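PDB 5L0L: LPG0439 HIT-related domain-containing protein, which is of unknown function but carries a HIT-related domain, present here as one piece of a longer, probably membrane-anchored protein. Local coordinates for residues Asp157-Asn162 with Gln169-Trp174; Ala83-Gln88 with Asp205-Thr210; Trp15-Thr20 with Ser61-Ala66; Val39-Thr44 with Lys180-Met185; Gln107-Asp110 with Val115-Ile118. All blocks are in the same frame, centred on the assembly; numbering follows the deposited sequence.

Contact 1 of 5, residues Asp157-Asn162 with Gln169-Trp174; sequences DLIAKN and QHAIKW
Two irregular backbones run close together here, D157 nearest Q169 with their CA atoms 6.7 Å apart and I159 nearest H170. One hydrogen bond joins them. The backbone N of D157 donates to OE1 of Q169 over 2.9 Å at 161°, from a position tilted 28° off the carbonyl plane of the amide. The Q169 chain is extended beyond CG, which brings the amide alongside D157, with OE1 3.4 Å from CB of D157. R47 donates to OE1 and to the carbonyl O of D157, and the backbone O of M155 accepts from NE2, so three bonds grip the amide and fix its rotation. Both segments belong to the long loop between strand 128-134 and helix 176-194 of the HIT-related domain. D157 forms an Asx turn in it. Its OD1 uses the lone pair away from OD2 to accept from I159 N at 2.9 Å. The turn leaves the I159 side chain facing the second backbone. CD1 of I159 lies 3.9 Å from CA of H170, and CG1 is 4.4 Å from CB of A171. Within the second segment, ND1 of H170 donates to O of A171 at 2.8 Å. That oxygen is near the ring plane, although ND1 stands above the carbonyl plane of A171. The second subunit packs on the first segment, through its M155 on D157 and A160 and its L154 on N162.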
# COMPACT_ATOMS: atom_id res chain seq x y z
N ASP A 157 6.93 -9.29 -7.54
CA ASP A 157 6.73 -8.41 -8.68
C ASP A 157 5.28 -8.51 -9.15
O ASP A 157 4.85 -9.59 -9.56
CB ASP A 157 7.69 -8.73 -9.84
CG ASP A 157 7.81 -7.57 -10.81
OD1 ASP A 157 6.79 -7.02 -11.33
OD2 ASP A 157 8.96 -7.13 -11.06
N LEU A 158 4.53 -7.41 -9.06
CA LEU A 158 3.12 -7.40 -9.45
C LEU A 158 2.89 -7.40 -10.96
O LEU A 158 1.75 -7.61 -11.39
CB LEU A 158 2.35 -6.23 -8.79
CG LEU A 158 2.28 -6.34 -7.27
CD1 LEU A 158 1.78 -5.03 -6.68
CD2 LEU A 158 1.40 -7.50 -6.76
N ILE A 159 3.96 -7.18 -11.73
CA ILE A 159 4.02 -7.32 -13.18
C ILE A 159 3.45 -6.07 -13.83
O ILE A 159 2.24 -5.86 -13.82
CB ILE A 159 3.29 -8.55 -13.79
CG1 ILE A 159 3.61 -9.85 -13.08
CG2 ILE A 159 3.67 -8.70 -15.28
CD1 ILE A 159 5.08 -10.21 -12.98
N ALA A 160 4.30 -5.20 -14.35
CA ALA A 160 3.87 -4.04 -15.12
C ALA A 160 3.80 -4.44 -16.60
O ALA A 160 4.65 -5.20 -17.06
CB ALA A 160 4.88 -2.91 -14.93
N LYS A 161 2.80 -3.98 -17.33
CA LYS A 161 2.72 -4.22 -18.79
C LYS A 161 3.90 -3.61 -19.54
O LYS A 161 4.42 -4.21 -20.48
CB LYS A 161 1.43 -3.64 -19.36
CG LYS A 161 0.24 -4.48 -18.98
CD LYS A 161 -1.09 -3.95 -19.49
CE LYS A 161 -2.19 -4.71 -18.75
NZ LYS A 161 -3.47 -4.78 -19.50
N ASN A 162 4.30 -2.42 -19.13
CA ASN A 162 5.44 -1.70 -19.68
C ASN A 162 6.71 -2.05 -18.87
O ASN A 162 6.80 -1.80 -17.67
CB ASN A 162 5.13 -0.20 -19.64
CG ASN A 162 6.12 0.66 -20.39
OD1 ASN A 162 7.11 0.17 -20.94
ND2 ASN A 162 5.87 1.97 -20.40
N GLN A 169 10.06 -13.03 -12.93
CA GLN A 169 8.78 -13.55 -12.47
C GLN A 169 7.76 -13.33 -13.54
O GLN A 169 7.92 -12.49 -14.40
CB GLN A 169 8.29 -12.81 -11.21
CG GLN A 169 9.17 -13.01 -10.01
CD GLN A 169 8.80 -12.08 -8.86
OE1 GLN A 169 7.63 -11.85 -8.58
NE2 GLN A 169 9.81 -11.59 -8.17
N HIS A 170 6.66 -14.07 -13.45
CA HIS A 170 5.51 -13.82 -14.31
C HIS A 170 4.22 -14.21 -13.60
O HIS A 170 4.22 -15.01 -12.67
CB HIS A 170 5.64 -14.59 -15.63
CG HIS A 170 5.67 -16.07 -15.44
ND1 HIS A 170 4.53 -16.82 -15.30
CD2 HIS A 170 6.71 -16.92 -15.27
CE1 HIS A 170 4.86 -18.08 -15.08
NE2 HIS A 170 6.18 -18.17 -15.09
N ALA A 171 3.13 -13.65 -14.08
CA ALA A 171 1.82 -13.97 -13.53
C ALA A 171 1.51 -15.44 -13.80
O ALA A 171 1.90 -15.97 -14.85
CB ALA A 171 0.76 -13.09 -14.15
N ILE A 172 0.78 -16.07 -12.88
CA ILE A 172 0.32 -17.44 -13.04
C ILE A 172 -1.21 -17.46 -13.10
O ILE A 172 -1.88 -17.07 -12.13
CB ILE A 172 0.82 -18.36 -11.91
CG1 ILE A 172 2.36 -18.39 -11.98
CG2 ILE A 172 0.23 -19.77 -12.06
CD1 ILE A 172 3.02 -19.17 -10.91
N LYS A 173 -1.74 -17.95 -14.22
CA LYS A 173 -3.19 -18.00 -14.43
C LYS A 173 -3.81 -19.00 -13.46
O LYS A 173 -3.16 -19.96 -13.03
CB LYS A 173 -3.54 -18.44 -15.86
CG LYS A 173 -3.09 -17.45 -16.91
CD LYS A 173 -4.19 -16.50 -17.41
CE LYS A 173 -3.77 -15.80 -18.70
NZ LYS A 173 -3.88 -14.31 -18.53
N TRP A 174 -5.05 -18.74 -13.08
CA TRP A 174 -5.77 -19.61 -12.14
C TRP A 174 -6.17 -20.96 -12.76
O TRP A 174 -6.77 -21.00 -13.83
CB TRP A 174 -7.07 -18.93 -11.64
CG TRP A 174 -6.90 -18.06 -10.51
CD1 TRP A 174 -6.93 -16.70 -10.51
CD2 TRP A 174 -6.68 -18.45 -9.15
NE1 TRP A 174 -6.71 -16.21 -9.25
CE2 TRP A 174 -6.57 -17.27 -8.39
CE3 TRP A 174 -6.55 -19.69 -8.50
CZ2 TRP A 174 -6.35 -17.29 -7.00
CZ3 TRP A 174 -6.33 -19.70 -7.16
CH2 TRP A 174 -6.23 -18.52 -6.41

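Contact 2 of 5, residues Ala83-Gln88 with Asp205-Thr210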
# COMPACT_ATOMS: atom_id res chain seq x y z
N ALA A 83 -8.84 -1.95 2.79
CA ALA A 83 -7.54 -2.64 2.89
C ALA A 83 -7.23 -3.09 4.32
O ALA A 83 -6.85 -4.24 4.54
CB ALA A 83 -6.42 -1.79 2.28
N SER A 84 -7.42 -2.22 5.31
CA SER A 84 -7.17 -2.58 6.71
C SER A 84 -7.99 -3.80 7.13
O SER A 84 -7.46 -4.71 7.79
CB SER A 84 -7.49 -1.40 7.63
OG SER A 84 -6.63 -0.31 7.32
N LEU A 85 -9.26 -3.83 6.73
CA LEU A 85 -10.14 -4.99 6.98
C LEU A 85 -9.56 -6.26 6.33
O LEU A 85 -9.38 -7.28 6.99
CB LEU A 85 -11.55 -4.72 6.42
CG LEU A 85 -12.51 -5.92 6.35
CD1 LEU A 85 -12.69 -6.50 7.72
CD2 LEU A 85 -13.86 -5.52 5.75
N MSE A 86 -9.24 -6.18 5.04
CA MSE A 86 -8.77 -7.36 4.32
C MSE A 86 -7.46 -7.88 4.82
O MSE A 86 -7.21 -9.08 4.69
CB MSE A 86 -8.72 -7.16 2.80
CG MSE A 86 -10.06 -6.89 2.16
SE MSE A 86 -11.41 -8.27 2.55
CE MSE A 86 -10.43 -9.82 1.92
N THR A 87 -6.59 -7.03 5.39
CA THR A 87 -5.36 -7.57 5.98
C THR A 87 -5.60 -8.69 7.01
O THR A 87 -4.79 -9.62 7.13
CB THR A 87 -4.47 -6.51 6.67
OG1 THR A 87 -5.16 -5.98 7.82
CG2 THR A 87 -4.05 -5.39 5.69
N GLN A 88 -6.74 -8.63 7.71
CA GLN A 88 -7.06 -9.62 8.73
C GLN A 88 -7.38 -11.00 8.16
O GLN A 88 -7.16 -12.01 8.84
CB GLN A 88 -8.15 -9.10 9.67
CG GLN A 88 -7.76 -7.76 10.34
CD GLN A 88 -6.42 -7.83 11.04
OE1 GLN A 88 -6.28 -8.51 12.07
NE2 GLN A 88 -5.40 -7.17 10.47
N ASP A 205 -19.82 0.35 12.82
CA ASP A 205 -20.86 0.31 11.82
C ASP A 205 -20.36 0.90 10.50
O ASP A 205 -21.13 0.94 9.52
CB ASP A 205 -22.01 1.23 12.33
CG ASP A 205 -23.39 0.59 12.23
OD1 ASP A 205 -23.68 -0.13 11.24
OD2 ASP A 205 -24.19 0.85 13.16
N THR A 206 -19.09 1.38 10.48
CA THR A 206 -18.57 2.19 9.38
C THR A 206 -18.31 1.37 8.11
O THR A 206 -18.33 1.92 7.03
CB THR A 206 -17.29 2.96 9.75
OG1 THR A 206 -16.22 2.05 10.08
CG2 THR A 206 -17.55 3.90 10.94
N LEU A 207 -18.09 0.06 8.26
CA LEU A 207 -17.97 -0.84 7.11
C LEU A 207 -19.12 -1.84 7.09
O LEU A 207 -19.33 -2.52 8.08
CB LEU A 207 -16.66 -1.63 7.18
CG LEU A 207 -15.36 -0.84 7.17
CD1 LEU A 207 -14.15 -1.74 7.01
CD2 LEU A 207 -15.40 0.14 6.03
N LYS A 208 -19.82 -1.92 5.97
CA LYS A 208 -20.83 -2.96 5.73
C LYS A 208 -20.35 -3.86 4.60
O LYS A 208 -20.08 -3.39 3.49
CB LYS A 208 -22.18 -2.33 5.40
CG LYS A 208 -22.82 -1.75 6.66
CD LYS A 208 -24.00 -0.82 6.39
CE LYS A 208 -24.52 -0.24 7.71
NZ LYS A 208 -25.25 1.05 7.53
N VAL A 209 -20.28 -5.14 4.90
CA VAL A 209 -19.74 -6.14 4.01
C VAL A 209 -20.89 -7.01 3.49
O VAL A 209 -21.67 -7.52 4.29
CB VAL A 209 -18.76 -7.04 4.79
CG1 VAL A 209 -18.22 -8.15 3.90
CG2 VAL A 209 -17.64 -6.22 5.41
N THR A 210 -20.98 -7.16 2.17
CA THR A 210 -21.88 -8.12 1.54
C THR A 210 -21.06 -9.12 0.70
O THR A 210 -20.51 -8.76 -0.36
CB THR A 210 -22.90 -7.40 0.63
OG1 THR A 210 -23.61 -6.42 1.40
CG2 THR A 210 -23.93 -8.38 0.05
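Apolar packing makes the whole contact: L85 of the helix meets L207 and V209 of the strand. CD2 of L85 reaches CG2 of V209 tip to tip at 3.9 Å. The same CD2 is 4.0 Å from CD1 of L207. L85 and L207 approach differently, sliding past each other in opposite directions, and CD1 of L207 also comes within 4.0 Å of CB of L85. The L85 side chain has CG anti to its own N (chi1 169°). Its chi2 of 58° turns CD1 aside and leaves CD2 extended, anti to CA, toward both partners. Hydrogen bonds lie within the helix. T87 OG1 donates to O of S84 at 2.6 Å and accepts from NE2 of Q88 at 2.9 Å, in the amide plane of Q88. Y193 of helix 176-194 touches L85, and L190 and V194 of that helix touch V209. In strand 25-31, I29 touches L85 and V31 touches L207. Helix 73-92 thus packs against the edge strand 207-211 of the six-stranded antiparallel sheet. No polar bond crosses between the two segments. Their joining rests on van der Waals fit between methyl groups, with both leucines buried.

Contact 3 of 5, residues Trp15-Thr20 with Ser61-Ala66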
# COMPACT_ATOMS: atom_id res chain seq x y z
N TRP A 15 -14.50 -5.16 -19.03
CA TRP A 15 -14.23 -5.83 -17.74
C TRP A 15 -14.17 -4.88 -16.51
O TRP A 15 -14.46 -5.27 -15.39
CB TRP A 15 -12.95 -6.70 -17.82
CG TRP A 15 -11.72 -5.94 -18.18
CD1 TRP A 15 -11.17 -5.80 -19.43
CD2 TRP A 15 -10.88 -5.18 -17.29
NE1 TRP A 15 -10.04 -5.01 -19.37
CE2 TRP A 15 -9.84 -4.61 -18.07
CE3 TRP A 15 -10.91 -4.92 -15.91
CZ2 TRP A 15 -8.83 -3.80 -17.52
CZ3 TRP A 15 -9.90 -4.12 -15.35
CH2 TRP A 15 -8.88 -3.57 -16.16
N SER A 16 -13.76 -3.63 -16.74
CA SER A 16 -13.72 -2.59 -15.69
C SER A 16 -15.10 -2.23 -15.10
O SER A 16 -15.19 -1.78 -13.96
CB SER A 16 -13.07 -1.31 -16.24
OG SER A 16 -13.89 -0.76 -17.27
N ILE A 17 -16.15 -2.41 -15.89
CA ILE A 17 -17.51 -2.13 -15.46
C ILE A 17 -18.19 -3.44 -15.10
O ILE A 17 -18.75 -3.56 -14.00
CB ILE A 17 -18.30 -1.32 -16.53
CG1 ILE A 17 -17.60 0.05 -16.76
CG2 ILE A 17 -19.77 -1.14 -16.12
CD1 ILE A 17 -18.22 0.92 -17.83
N ASP A 18 -18.13 -4.43 -16.00
CA ASP A 18 -18.68 -5.78 -15.75
C ASP A 18 -17.62 -6.59 -14.98
O ASP A 18 -17.12 -7.63 -15.45
CB ASP A 18 -19.09 -6.46 -17.06
CG ASP A 18 -19.86 -7.78 -16.84
OD1 ASP A 18 -20.29 -8.09 -15.70
OD2 ASP A 18 -20.02 -8.52 -17.83
N TYR A 19 -17.30 -6.10 -13.79
CA TYR A 19 -16.14 -6.62 -13.04
C TYR A 19 -16.31 -8.02 -12.47
O TYR A 19 -15.28 -8.68 -12.17
CB TYR A 19 -15.73 -5.66 -11.91
CG TYR A 19 -16.66 -5.64 -10.71
CD1 TYR A 19 -17.77 -4.79 -10.65
CD2 TYR A 19 -16.39 -6.46 -9.62
CE1 TYR A 19 -18.59 -4.78 -9.52
CE2 TYR A 19 -17.20 -6.46 -8.51
CZ TYR A 19 -18.29 -5.62 -8.46
OH TYR A 19 -19.07 -5.66 -7.33
N THR A 20 -17.57 -8.47 -12.31
CA THR A 20 -17.84 -9.82 -11.73
C THR A 20 -17.78 -10.94 -12.75
O THR A 20 -17.73 -12.10 -12.33
CB THR A 20 -19.21 -9.95 -10.99
OG1 THR A 20 -20.28 -9.89 -11.95
CG2 THR A 20 -19.39 -8.86 -9.92
N SER A 61 -23.82 7.25 -8.14
CA SER A 61 -23.05 7.64 -9.32
C SER A 61 -22.70 6.43 -10.16
O SER A 61 -22.73 5.30 -9.66
CB SER A 61 -21.78 8.37 -8.91
OG SER A 61 -22.14 9.48 -8.11
N THR A 62 -22.38 6.65 -11.42
CA THR A 62 -21.99 5.56 -12.30
C THR A 62 -20.57 5.10 -11.97
O THR A 62 -19.76 5.88 -11.42
CB THR A 62 -21.98 5.99 -13.76
OG1 THR A 62 -21.09 7.10 -13.90
CG2 THR A 62 -23.39 6.39 -14.23
N LEU A 63 -20.24 3.87 -12.35
CA LEU A 63 -18.87 3.38 -12.21
C LEU A 63 -17.94 4.23 -13.06
O LEU A 63 -16.85 4.57 -12.62
CB LEU A 63 -18.72 1.91 -12.58
CG LEU A 63 -19.55 0.86 -11.82
CD1 LEU A 63 -18.96 -0.53 -12.02
CD2 LEU A 63 -19.69 1.16 -10.35
N SER A 64 -18.40 4.60 -14.27
CA SER A 64 -17.62 5.48 -15.19
C SER A 64 -17.24 6.81 -14.62
O SER A 64 -16.13 7.31 -14.89
CB SER A 64 -18.39 5.71 -16.48
OG SER A 64 -18.32 4.50 -17.21
N SER A 65 -18.11 7.40 -13.80
CA SER A 65 -17.81 8.70 -13.22
C SER A 65 -16.60 8.63 -12.27
O SER A 65 -16.04 9.65 -11.95
CB SER A 65 -19.00 9.28 -12.47
OG SER A 65 -19.28 8.52 -11.30
N ALA A 66 -16.26 7.42 -11.81
CA ALA A 66 -15.06 7.22 -10.96
C ALA A 66 -13.80 6.78 -11.72
O ALA A 66 -12.82 6.32 -11.08
CB ALA A 66 -15.39 6.22 -9.86
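I17 and L63 meet through similar first torsions: chi1 is -62° for I17 and -59° for L63, and each puts its gamma carbon (CG1 in I17) beside the backbone N. In I17 the chain then runs straight on to CD1, which stops 3.6 Å from OG of S64. In L63 the CD1 branch comes against the backbone of I17, 3.6 Å from its carbonyl O and 4.1 Å from its CA. The same methyl touches CG2 of I17 at 4.2 Å. No hydrogen bond crosses, so the contact is van der Waals packing. Each backbone is shaped by its own turn. D18 is the centre of an inverse gamma turn, with a weak bond from Y19 N to I17 O. On the other side, T62 begins an ST motif: its OG1 accepts from N of S65 at 3.0 Å, while OG of S65 donates back to O of T62 at 2.7 Å. These bonds close the turn at 62-65, which holds the short 3-10 segment 64-65. L63 comes just before that segment. Two loops are joined, one leading into strand 25-31 and one between strand 51-58 and helix 73-92. Strand 51-58 lies beside both: R54 binds the carbonyl O of S16, L56 touches Y19 and L63, and N57 touches L63. Y19 also reaches S38 and I40 of strand 35-41.

Contact 4 of 5, residues Val39-Thr44 with Lys180-Met185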
# COMPACT_ATOMS: atom_id res chain seq x y z
N VAL A 39 -14.00 -6.24 -3.68
CA VAL A 39 -12.86 -7.07 -3.35
C VAL A 39 -12.97 -8.32 -4.21
O VAL A 39 -13.95 -9.08 -4.08
CB VAL A 39 -12.84 -7.43 -1.86
CG1 VAL A 39 -11.68 -8.35 -1.57
CG2 VAL A 39 -12.82 -6.14 -1.00
N ILE A 40 -11.99 -8.56 -5.09
CA ILE A 40 -12.01 -9.74 -5.96
C ILE A 40 -10.64 -10.42 -5.94
O ILE A 40 -9.62 -9.76 -5.70
CB ILE A 40 -12.42 -9.38 -7.44
CG1 ILE A 40 -11.29 -8.68 -8.19
CG2 ILE A 40 -13.68 -8.50 -7.46
CD1 ILE A 40 -11.59 -8.43 -9.65
N LEU A 41 -10.60 -11.72 -6.20
CA LEU A 41 -9.31 -12.35 -6.48
C LEU A 41 -8.84 -11.88 -7.87
O LEU A 41 -9.66 -11.69 -8.79
CB LEU A 41 -9.37 -13.88 -6.42
CG LEU A 41 -9.44 -14.48 -5.04
CD1 LEU A 41 -9.85 -15.94 -5.16
CD2 LEU A 41 -8.10 -14.37 -4.30
N ASN A 42 -7.55 -11.64 -7.99
CA ASN A 42 -6.99 -11.19 -9.26
C ASN A 42 -7.21 -12.27 -10.33
O ASN A 42 -6.71 -13.38 -10.17
CB ASN A 42 -5.50 -10.87 -9.09
CG ASN A 42 -4.93 -10.18 -10.31
OD1 ASN A 42 -5.06 -10.69 -11.44
ND2 ASN A 42 -4.29 -9.04 -10.11
N PRO A 43 -7.94 -11.95 -11.41
CA PRO A 43 -8.27 -13.00 -12.38
C PRO A 43 -7.10 -13.51 -13.20
O PRO A 43 -7.20 -14.60 -13.75
CB PRO A 43 -9.29 -12.36 -13.34
CG PRO A 43 -9.38 -10.93 -12.97
CD PRO A 43 -8.66 -10.68 -11.68
N THR A 44 -6.01 -12.75 -13.25
CA THR A 44 -4.85 -13.13 -14.09
C THR A 44 -3.60 -13.58 -13.36
O THR A 44 -2.67 -14.01 -14.01
CB THR A 44 -4.48 -11.99 -15.05
OG1 THR A 44 -4.05 -10.84 -14.32
CG2 THR A 44 -5.66 -11.63 -15.90
N LYS A 180 -11.91 -21.68 -7.34
CA LYS A 180 -13.13 -21.92 -6.56
C LYS A 180 -12.82 -22.15 -5.06
O LYS A 180 -13.51 -21.62 -4.20
CB LYS A 180 -13.93 -23.08 -7.14
CG LYS A 180 -14.60 -22.73 -8.45
CD LYS A 180 -15.53 -23.92 -8.83
CE LYS A 180 -15.41 -24.43 -10.24
NZ LYS A 180 -16.55 -24.00 -11.11
N ALA A 181 -11.80 -22.95 -4.77
CA ALA A 181 -11.41 -23.24 -3.38
C ALA A 181 -10.94 -21.96 -2.66
O ALA A 181 -11.29 -21.71 -1.53
CB ALA A 181 -10.30 -24.29 -3.35
N CYS A 182 -10.08 -21.21 -3.32
CA CYS A 182 -9.50 -19.98 -2.74
C CYS A 182 -10.60 -18.97 -2.41
O CYS A 182 -10.67 -18.39 -1.33
CB CYS A 182 -8.52 -19.37 -3.70
SG CYS A 182 -7.48 -18.11 -2.95
N LEU A 183 -11.50 -18.79 -3.39
CA LEU A 183 -12.67 -17.89 -3.28
C LEU A 183 -13.54 -18.26 -2.09
O LEU A 183 -13.84 -17.41 -1.25
CB LEU A 183 -13.53 -17.98 -4.54
CG LEU A 183 -13.19 -17.19 -5.80
CD1 LEU A 183 -14.09 -17.58 -6.96
CD2 LEU A 183 -13.32 -15.69 -5.58
N ALA A 184 -13.91 -19.53 -2.01
CA ALA A 184 -14.75 -20.00 -0.90
C ALA A 184 -14.09 -19.71 0.44
O ALA A 184 -14.78 -19.28 1.39
CB ALA A 184 -15.04 -21.50 -1.07
N MSE A 185 -12.78 -19.92 0.56
CA MSE A 185 -12.11 -19.69 1.85
C MSE A 185 -11.98 -18.23 2.17
O MSE A 185 -12.13 -17.85 3.33
CB MSE A 185 -10.76 -20.41 1.90
CG MSE A 185 -10.14 -20.45 3.29
SE MSE A 185 -11.28 -21.35 4.62
CE MSE A 185 -10.94 -23.16 4.22
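No ring lies between L41 and its partners C182 and L183; the junction is aliphatic and sulfur. Flat groups stand beside it. The indole of W174 touches C182. The amide of N42 has its OD1 met in the carbonyl plane by two donors of T44. These are the backbone N at 2.9 Å and OG1 at 3.1 Å. The first bond makes an Asx turn just past the end of strand 35-41. L41, the last residue of that strand, carries the contact. C182 and L183 are each modelled in two conformers, so what follows describes one of them, and the close approach of L183 is tentative. In these conformers CD1 of L41 lies 3.5 Å from CD2 and 3.6 Å from CG of L183, and the two leucines cross obliquely. SG of C182 sits close to both branches of L41, 3.9 Å from CD1 and 4.0 Å from CD2. The sulfur is anti to the backbone N (chi1 -166°), which swings it to the leucine. Helix 176-194 packs here against the end of strand 35-41 in the six-stranded antiparallel sheet of the HIT-like domain. All three touching residues are buried. I26 and I51, on the strands flanking 35-41, also touch L41, and I142 touches C182.

Contact 5 of 5, residues Gln107-Asp110 with Val115-Ile118; sequences QSFD and VTLI
Backbone hydrogen bonds tie S108 to L117 in both directions. S108 N donates to L117 O at 3.0 Å, and L117 N donates to S108 O at 2.9 Å. Further along, D110 N donates to V115 O at 3.0 Å, whereas the return bond from V115 N to D110 O is weak. The strands are antiparallel and form a beta hairpin, with axes at 156°. CA-H groups of Q107, T116 and F109 add contacts to the carbonyl oxygens of L117, S108 and V115. One water bridges the strands. It accepts from OG of S108 at 2.8 Å and donates to O of L117, and that oxygen thereby receives a second donor besides S108 N. Chi1 of 62° sets OG of S108 between its backbone N and carbonyl carbon, 3.5 Å from CB of L117. Other side chains meet on the opposite face. F109 crosses T116, whose OG1 stands at the ring edge near its plane, 3.6 Å from CD1 of F109. Q107 and I118 lie side by side, CG of Q107 3.9 Å from CD1 of I118. In the small mixed sheet, strand 115-118 is central, between 107-110 and strand 3-5, where E4 pairs with T116 and I118. I96 of the second subunit packs on Q107, T116 and I118, and E151 of that subunit packs on F109.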
# COMPACT_ATOMS: atom_id res chain seq x y z
N GLN A 107 -1.13 4.32 -16.54
CA GLN A 107 -0.37 5.57 -16.52
C GLN A 107 0.71 5.53 -17.60
O GLN A 107 1.31 4.49 -17.84
CB GLN A 107 0.26 5.79 -15.14
CG GLN A 107 -0.75 6.04 -14.03
CD GLN A 107 -0.24 5.80 -12.64
OE1 GLN A 107 0.97 5.67 -12.40
NE2 GLN A 107 -1.16 5.69 -11.69
N SER A 108 0.94 6.66 -18.29
CA SER A 108 1.94 6.69 -19.34
C SER A 108 2.63 8.08 -19.36
O SER A 108 2.21 8.99 -18.66
CB SER A 108 1.32 6.34 -20.71
OG SER A 108 0.34 7.31 -21.02
N PHE A 109 3.73 8.17 -20.09
CA PHE A 109 4.55 9.35 -20.12
C PHE A 109 4.97 9.64 -21.56
O PHE A 109 5.35 8.74 -22.28
CB PHE A 109 5.79 9.17 -19.24
CG PHE A 109 6.59 10.40 -19.07
CD1 PHE A 109 6.08 11.49 -18.37
CD2 PHE A 109 7.86 10.49 -19.62
CE1 PHE A 109 6.82 12.65 -18.22
CE2 PHE A 109 8.62 11.65 -19.45
CZ PHE A 109 8.09 12.74 -18.76
N ASP A 110 4.90 10.91 -21.94
CA ASP A 110 5.36 11.38 -23.26
C ASP A 110 6.58 12.25 -23.00
O ASP A 110 6.47 13.34 -22.49
CB ASP A 110 4.24 12.12 -23.98
CG ASP A 110 4.65 12.59 -25.39
OD1 ASP A 110 5.82 12.93 -25.59
OD2 ASP A 110 3.77 12.69 -26.27
N VAL A 115 4.41 15.20 -20.45
CA VAL A 115 3.08 15.04 -19.91
C VAL A 115 2.89 13.59 -19.41
O VAL A 115 3.24 12.62 -20.11
CB VAL A 115 2.00 15.39 -20.95
CG1 VAL A 115 0.60 15.07 -20.44
CG2 VAL A 115 2.09 16.87 -21.36
N THR A 116 2.35 13.48 -18.20
CA THR A 116 1.96 12.21 -17.60
C THR A 116 0.44 12.06 -17.85
O THR A 116 -0.35 12.93 -17.46
CB THR A 116 2.25 12.21 -16.09
OG1 THR A 116 3.67 12.33 -15.86
CG2 THR A 116 1.75 10.94 -15.45
N LEU A 117 0.05 10.98 -18.52
CA LEU A 117 -1.33 10.74 -18.89
C LEU A 117 -1.93 9.65 -17.98
O LEU A 117 -1.31 8.60 -17.82
CB LEU A 117 -1.40 10.28 -20.34
CG LEU A 117 -2.79 10.02 -20.93
CD1 LEU A 117 -3.64 11.28 -20.85
CD2 LEU A 117 -2.70 9.48 -22.35
N ILE A 118 -3.11 9.92 -17.42
CA ILE A 118 -3.80 9.02 -16.47
C ILE A 118 -5.00 8.47 -17.21
O ILE A 118 -5.93 9.22 -17.56
CB ILE A 118 -4.29 9.77 -15.23
CG1 ILE A 118 -3.15 10.54 -14.55
CG2 ILE A 118 -5.00 8.82 -14.24
CD1 ILE A 118 -2.00 9.68 -14.14
O HOH W 1 -2.08 6.43 -19.93

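In the fold
From the N terminus, contact 3 opens first, at 15-20. Contact 4 opens at 39-44 before contact 3 closes at 61-66, so these cross, and Y19 packs on I40. Contact 3 ties the loop before strand 25-31 to the loop after strand 51-58. Contact 2 opens on helix 73-92. Within the spans of contacts 4 and 2, contact 5 closes the 107-118 hairpin and contact 1 folds the loop before helix 176-194 on itself. Contact 4 closes at 180-185 and contact 2 at 205-210, also crossing. They tie helices 176-194 and 73-92 to one antiparallel sheet, with M86 packing on V39. W174 and A171 join contact 1 to contact 4. Contacts 1, 2 and 5 touch the second subunit.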